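Side-chain contacts in trichomaglin (Trichosanthes lepiniana, PDB 1SGL), which probably cleaves the phosphodiester backbone of RNA, as an S-like ribonuclease of the ribonuclease T2 family: residues G99-Y102 with E103-T107; E116-Y119 with F120-L124. All coordinates share one frame; numbering follows the deposited sequence.

Contact 1: G99-Y102 with E103-T107; sequences GQQY and EKHGT. With SO4 (sulfate ion), chain B.
Gln101 and His105 lie side by side on helix 97-106 and point the same way, and their ends meet a bound sulfate. The segment WGQQYEKHGT matches the second conserved active-site motif of the ribonuclease T2 family (HEWxKHG). By that likeness Lys104 and His105 are probably catalytic here, and Gln101 stands where many relatives have a glutamate. The amide plane of Gln101 is turned 48° from the imidazole. Its OE1 sits at the ring edge, 3.4 Å from His105 CD2. The Gln101 chain bends at chi2 (-61°), which brings the amide back beside the ring. Its NE2 donates to Gln100 OE1 and to sulfate O2. His105 NE2 makes the shorter bond to the anion, 2.7 Å to O2, with an N-H...O angle of 157°. Lys104 runs fully extended, and its NZ adds a weak bond to sulfate O1. His43 also binds the sulfate from strand 40-47. The ion probably comes from the crystallisation liquor, and its place is consistent with a phosphate site. Glu103 leaves the helix on another side, where its carboxylate is held by Ser89 and Phe63 N. The helix widens into a pi-type turn at 103-106. Gln101 O there accepts from both His105 N and Gly106 N, the latter at 3.2 Å. Tyr102 crosses Thr107 at about a right angle, with Thr107 CG2 over one face of its ring. Thr107 OG1 turns back to donate to Glu103 O at 2.7 Å.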
loop_
_atom_site.group_PDB
_atom_site.type_symbol
_atom_site.label_atom_id
_atom_site.label_comp_id
_atom_site.label_asym_id
_atom_site.label_seq_id
_atom_site.Cartn_x
_atom_site.Cartn_y
_atom_site.Cartn_z
ATOM N N GLY A 99 -12.116 -0.068 -5.766
ATOM C CA GLY A 99 -13.442 0.343 -5.348
ATOM C C GLY A 99 -13.618 0.241 -3.849
ATOM O O GLY A 99 -14.099 1.180 -3.210
ATOM N N GLN A 100 -13.233 -0.904 -3.289
ATOM C CA GLN A 100 -13.348 -1.123 -1.859
ATOM C C GLN A 100 -12.571 -0.071 -1.066
ATOM O O GLN A 100 -13.087 0.471 -0.085
ATOM C CB GLN A 100 -12.827 -2.502 -1.482
ATOM C CG GLN A 100 -12.838 -2.734 0.016
ATOM C CD GLN A 100 -11.636 -3.510 0.486
ATOM O OE1 GLN A 100 -10.502 -3.156 0.171
ATOM N NE2 GLN A 100 -11.871 -4.576 1.242
ATOM N N GLN A 101 -11.339 0.216 -1.491
ATOM C CA GLN A 101 -10.518 1.204 -0.796
ATOM C C GLN A 101 -11.160 2.573 -0.846
ATOM O O GLN A 101 -11.183 3.294 0.155
ATOM C CB GLN A 101 -9.113 1.273 -1.396
ATOM C CG GLN A 101 -8.260 0.072 -1.049
ATOM C CD GLN A 101 -8.064 -0.068 0.448
ATOM O OE1 GLN A 101 -7.551 0.834 1.097
ATOM N NE2 GLN A 101 -8.478 -1.199 1.000
ATOM N N TYR A 102 -11.692 2.932 -2.009
ATOM C CA TYR A 102 -12.336 4.228 -2.145
ATOM C C TYR A 102 -13.590 4.370 -1.278
ATOM O O TYR A 102 -13.753 5.367 -0.576
ATOM C CB TYR A 102 -12.735 4.505 -3.590
ATOM C CG TYR A 102 -13.547 5.775 -3.681
ATOM C CD1 TYR A 102 -12.955 7.009 -3.426
ATOM C CD2 TYR A 102 -14.928 5.737 -3.920
ATOM C CE1 TYR A 102 -13.705 8.174 -3.399
ATOM C CE2 TYR A 102 -15.692 6.904 -3.890
ATOM C CZ TYR A 102 -15.070 8.119 -3.627
ATOM O OH TYR A 102 -15.792 9.290 -3.582
ATOM N N GLU A 103 -14.481 3.385 -1.342
ATOM C CA GLU A 103 -15.721 3.438 -0.576
ATOM C C GLU A 103 -15.497 3.320 0.937
ATOM O O GLU A 103 -16.062 4.075 1.723
ATOM C CB GLU A 103 -16.674 2.331 -1.029
ATOM C CG GLU A 103 -17.119 2.410 -2.487
ATOM C CD GLU A 103 -18.202 1.383 -2.814
ATOM O OE1 GLU A 103 -18.091 0.222 -2.356
ATOM O OE2 GLU A 103 -19.164 1.730 -3.534
ATOM N N LYS A 104 -14.667 2.369 1.335
ATOM C CA LYS A 104 -14.405 2.149 2.747
ATOM C C LYS A 104 -13.568 3.241 3.422
ATOM O O LYS A 104 -13.800 3.566 4.589
ATOM C CB LYS A 104 -13.728 0.789 2.932
ATOM C CG LYS A 104 -13.696 0.294 4.364
ATOM C CD LYS A 104 -13.036 -1.072 4.454
ATOM C CE LYS A 104 -12.943 -1.542 5.895
ATOM N NZ LYS A 104 -12.193 -2.829 6.000
ATOM N N HIS A 105 -12.619 3.829 2.694
ATOM C CA HIS A 105 -11.751 4.840 3.293
ATOM C C HIS A 105 -11.740 6.217 2.640
ATOM O O HIS A 105 -11.762 7.239 3.332
ATOM C CB HIS A 105 -10.313 4.315 3.343
ATOM C CG HIS A 105 -10.176 2.986 4.014
ATOM N ND1 HIS A 105 -10.564 2.768 5.317
ATOM C CD2 HIS A 105 -9.685 1.807 3.563
ATOM C CE1 HIS A 105 -10.320 1.510 5.643
ATOM N NE2 HIS A 105 -9.786 0.906 4.597
ATOM N N GLY A 106 -11.685 6.247 1.313
ATOM C CA GLY A 106 -11.645 7.517 0.611
ATOM C C GLY A 106 -12.812 8.432 0.922
ATOM O O GLY A 106 -12.661 9.651 0.960
ATOM N N THR A 107 -13.983 7.848 1.138
ATOM C CA THR A 107 -15.176 8.634 1.437
ATOM C C THR A 107 -15.038 9.323 2.794
ATOM O O THR A 107 -15.559 10.418 2.999
ATOM C CB THR A 107 -16.437 7.743 1.438
ATOM O OG1 THR A 107 -16.263 6.669 2.366
ATOM C CG2 THR A 107 -16.676 7.158 0.052
HETATM S S SO4 B . -8.365 -2.526 4.495
HETATM O O1 SO4 B . -8.882 -3.340 5.610
HETATM O O2 SO4 B . -9.443 -1.653 3.998
HETATM O O3 SO4 B . -7.913 -3.417 3.414
HETATM O O4 SO4 B . -7.226 -1.702 4.951
#

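Contact 2: E116-Y119 with F120-L124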
loop_
_atom_site.group_PDB
_atom_site.type_symbol
_atom_site.label_atom_id
_atom_site.label_comp_id
_atom_site.label_asym_id
_atom_site.label_seq_id
_atom_site.Cartn_x
_atom_site.Cartn_y
_atom_site.Cartn_z
ATOM N N GLU A 116 -13.725 10.390 -6.097
ATOM C CA GLU A 116 -12.888 9.332 -6.648
ATOM C C GLU A 116 -11.622 9.813 -7.324
ATOM O O GLU A 116 -10.522 9.423 -6.950
ATOM C CB GLU A 116 -13.674 8.516 -7.666
ATOM C CG GLU A 116 -14.574 7.489 -7.069
ATOM C CD GLU A 116 -15.253 6.660 -8.132
ATOM O OE1 GLU A 116 -14.538 6.066 -8.965
ATOM O OE2 GLU A 116 -16.496 6.606 -8.131
ATOM N N TRP A 117 -11.796 10.645 -8.340
ATOM C CA TRP A 117 -10.679 11.164 -9.108
ATOM C C TRP A 117 -9.515 11.641 -8.253
ATOM O O TRP A 117 -8.385 11.177 -8.407
ATOM C CB TRP A 117 -11.142 12.313 -9.997
ATOM C CG TRP A 117 -10.206 12.551 -11.113
ATOM C CD1 TRP A 117 -10.010 11.747 -12.198
ATOM C CD2 TRP A 117 -9.300 13.646 -11.251
ATOM N NE1 TRP A 117 -9.035 12.276 -13.006
ATOM C CE2 TRP A 117 -8.580 13.443 -12.448
ATOM C CE3 TRP A 117 -9.022 14.782 -10.478
ATOM C CZ2 TRP A 117 -7.596 14.335 -12.896
ATOM C CZ3 TRP A 117 -8.041 15.671 -10.922
ATOM C CH2 TRP A 117 -7.340 15.440 -12.122
ATOM N N ASN A 118 -9.806 12.580 -7.361
ATOM C CA ASN A 118 -8.810 13.154 -6.474
ATOM C C ASN A 118 -8.196 12.104 -5.549
ATOM O O ASN A 118 -7.026 12.198 -5.191
ATOM C CB ASN A 118 -9.451 14.281 -5.657
ATOM C CG ASN A 118 -8.445 15.047 -4.824
ATOM O OD1 ASN A 118 -7.401 15.474 -5.322
ATOM N ND2 ASN A 118 -8.759 15.236 -3.547
ATOM N N TYR A 119 -8.985 11.106 -5.166
ATOM C CA TYR A 119 -8.489 10.053 -4.294
ATOM C C TYR A 119 -7.385 9.254 -4.996
ATOM O O TYR A 119 -6.292 9.091 -4.457
ATOM C CB TYR A 119 -9.624 9.119 -3.886
ATOM C CG TYR A 119 -9.188 7.972 -3.002
ATOM C CD1 TYR A 119 -8.721 8.195 -1.701
ATOM C CD2 TYR A 119 -9.245 6.657 -3.465
ATOM C CE1 TYR A 119 -8.324 7.125 -0.885
ATOM C CE2 TYR A 119 -8.858 5.594 -2.671
ATOM C CZ TYR A 119 -8.399 5.825 -1.382
ATOM O OH TYR A 119 -8.032 4.745 -0.608
ATOM N N PHE A 120 -7.666 8.764 -6.198
ATOM C CA PHE A 120 -6.668 7.998 -6.934
ATOM C C PHE A 120 -5.509 8.871 -7.379
ATOM O O PHE A 120 -4.358 8.444 -7.346
ATOM C CB PHE A 120 -7.311 7.301 -8.135
ATOM C CG PHE A 120 -8.313 6.267 -7.742
ATOM C CD1 PHE A 120 -7.920 5.150 -7.013
ATOM C CD2 PHE A 120 -9.660 6.440 -8.028
ATOM C CE1 PHE A 120 -8.856 4.220 -6.564
ATOM C CE2 PHE A 120 -10.609 5.515 -7.584
ATOM C CZ PHE A 120 -10.205 4.406 -6.851
ATOM N N LYS A 121 -5.814 10.098 -7.785
ATOM C CA LYS A 121 -4.778 11.021 -8.219
ATOM C C LYS A 121 -3.795 11.292 -7.082
ATOM O O LYS A 121 -2.584 11.221 -7.270
ATOM C CB LYS A 121 -5.396 12.341 -8.658
ATOM C CG LYS A 121 -4.380 13.386 -9.055
ATOM C CD LYS A 121 -5.076 14.679 -9.448
ATOM C CE LYS A 121 -4.075 15.726 -9.911
ATOM N NZ LYS A 121 -4.752 16.989 -10.318
ATOM N N LYS A 122 -4.323 11.604 -5.903
ATOM C CA LYS A 122 -3.478 11.896 -4.748
ATOM C C LYS A 122 -2.690 10.679 -4.282
ATOM O O LYS A 122 -1.513 10.780 -3.945
ATOM C CB LYS A 122 -4.317 12.402 -3.577
ATOM C CG LYS A 122 -3.599 13.457 -2.766
ATOM C CD LYS A 122 -3.501 14.734 -3.592
ATOM C CE LYS A 122 -2.426 15.667 -3.074
ATOM N NZ LYS A 122 -1.074 15.065 -3.239
ATOM N N THR A 123 -3.347 9.529 -4.246
ATOM C CA THR A 123 -2.677 8.321 -3.809
ATOM C C THR A 123 -1.507 7.976 -4.733
ATOM O O THR A 123 -0.426 7.628 -4.267
ATOM C CB THR A 123 -3.662 7.146 -3.738
ATOM O OG1 THR A 123 -4.692 7.448 -2.780
ATOM C CG2 THR A 123 -2.938 5.870 -3.313
ATOM N N LEU A 124 -1.718 8.094 -6.041
ATOM C CA LEU A 124 -0.659 7.800 -7.005
ATOM C C LEU A 124 0.475 8.827 -6.942
ATOM O O LEU A 124 1.651 8.472 -7.053
ATOM C CB LEU A 124 -1.239 7.740 -8.421
ATOM C CG LEU A 124 -2.061 6.475 -8.700
ATOM C CD1 LEU A 124 -2.778 6.595 -10.035
ATOM C CD2 LEU A 124 -1.134 5.263 -8.701
#
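Phe120 and Tyr119 form an edge-to-face aromatic pair on the first turns of helix 116-129, a helix of the ribonuclease T2 fold. The Phe120 side chain can be followed outward. CB stands 4.0 Å from Glu116 O, one turn back. CG is anti to the carbonyl carbon (chi1 -65°), which lays the ring back along the preceding turn. CD2 comes closest to that turn, 3.3 Å from Glu116 O. CE2 continues past the same oxygen. On the other branch CD1 and CE1 face Tyr119, with CE1 4.0 Å from Tyr119 CD2. At the tip, CZ is still within van der Waals range of Tyr119 CD2. The two ring planes are 69° apart, and the Tyr119 edge points at the Phe120 face. Trp79 and Trp98 also pack on the Phe120 ring. With an alanine here the Tyr119 edge would probably lose its aromatic face, and a gap would be likely to open beside Trp79.

Tyr119 has further contacts. Thr123 OG1 lies over one face of its ring, offset toward the rim. That hydroxyl donates to Tyr119 O at 2.8 Å, while Thr123 N reaches the same oxygen from the opposite face of the carbonyl plane. The phenol OH is hydrogen-bonded to Leu45 O in strand 40-47. On the outer side Lys121 crosses the Trp117 indole at a slant, its CD 3.5 Å from Trp117 CZ3. The chemistry therefore differs round the helix. Aromatic packing and a carbonyl oxygen that accepts two hydrogen bonds mark the buried side, whereas on the more exposed side the end of a lysine chain, CD to NZ, rests against the six-membered ring of an indole.

Contacts 1 and 2 lie in series along the chain, on the consecutive helices 97-106 and 116-129. Their centres are about 11 Å apart, and both lie in the same half of the molecule. The two helices pack directly. Tyr102 CE2 is 3.4 Å from Glu116 CG, and Tyr102 CD1 is 3.7 Å from Tyr119 CD2. Gly106 CA also meets the Tyr119 ring. Both helices touch strand 40-47 of the antiparallel sheet, the first through Gln101 and His105, the second through Tyr119, Thr123 and Leu124. Contact 2 thus packs on the Tyr102 and Gly106 side of helix 97-106, and Tyr119 also touches Gln101, a sulfate ligand. Both helices belong to the ribonuclease T2 fold.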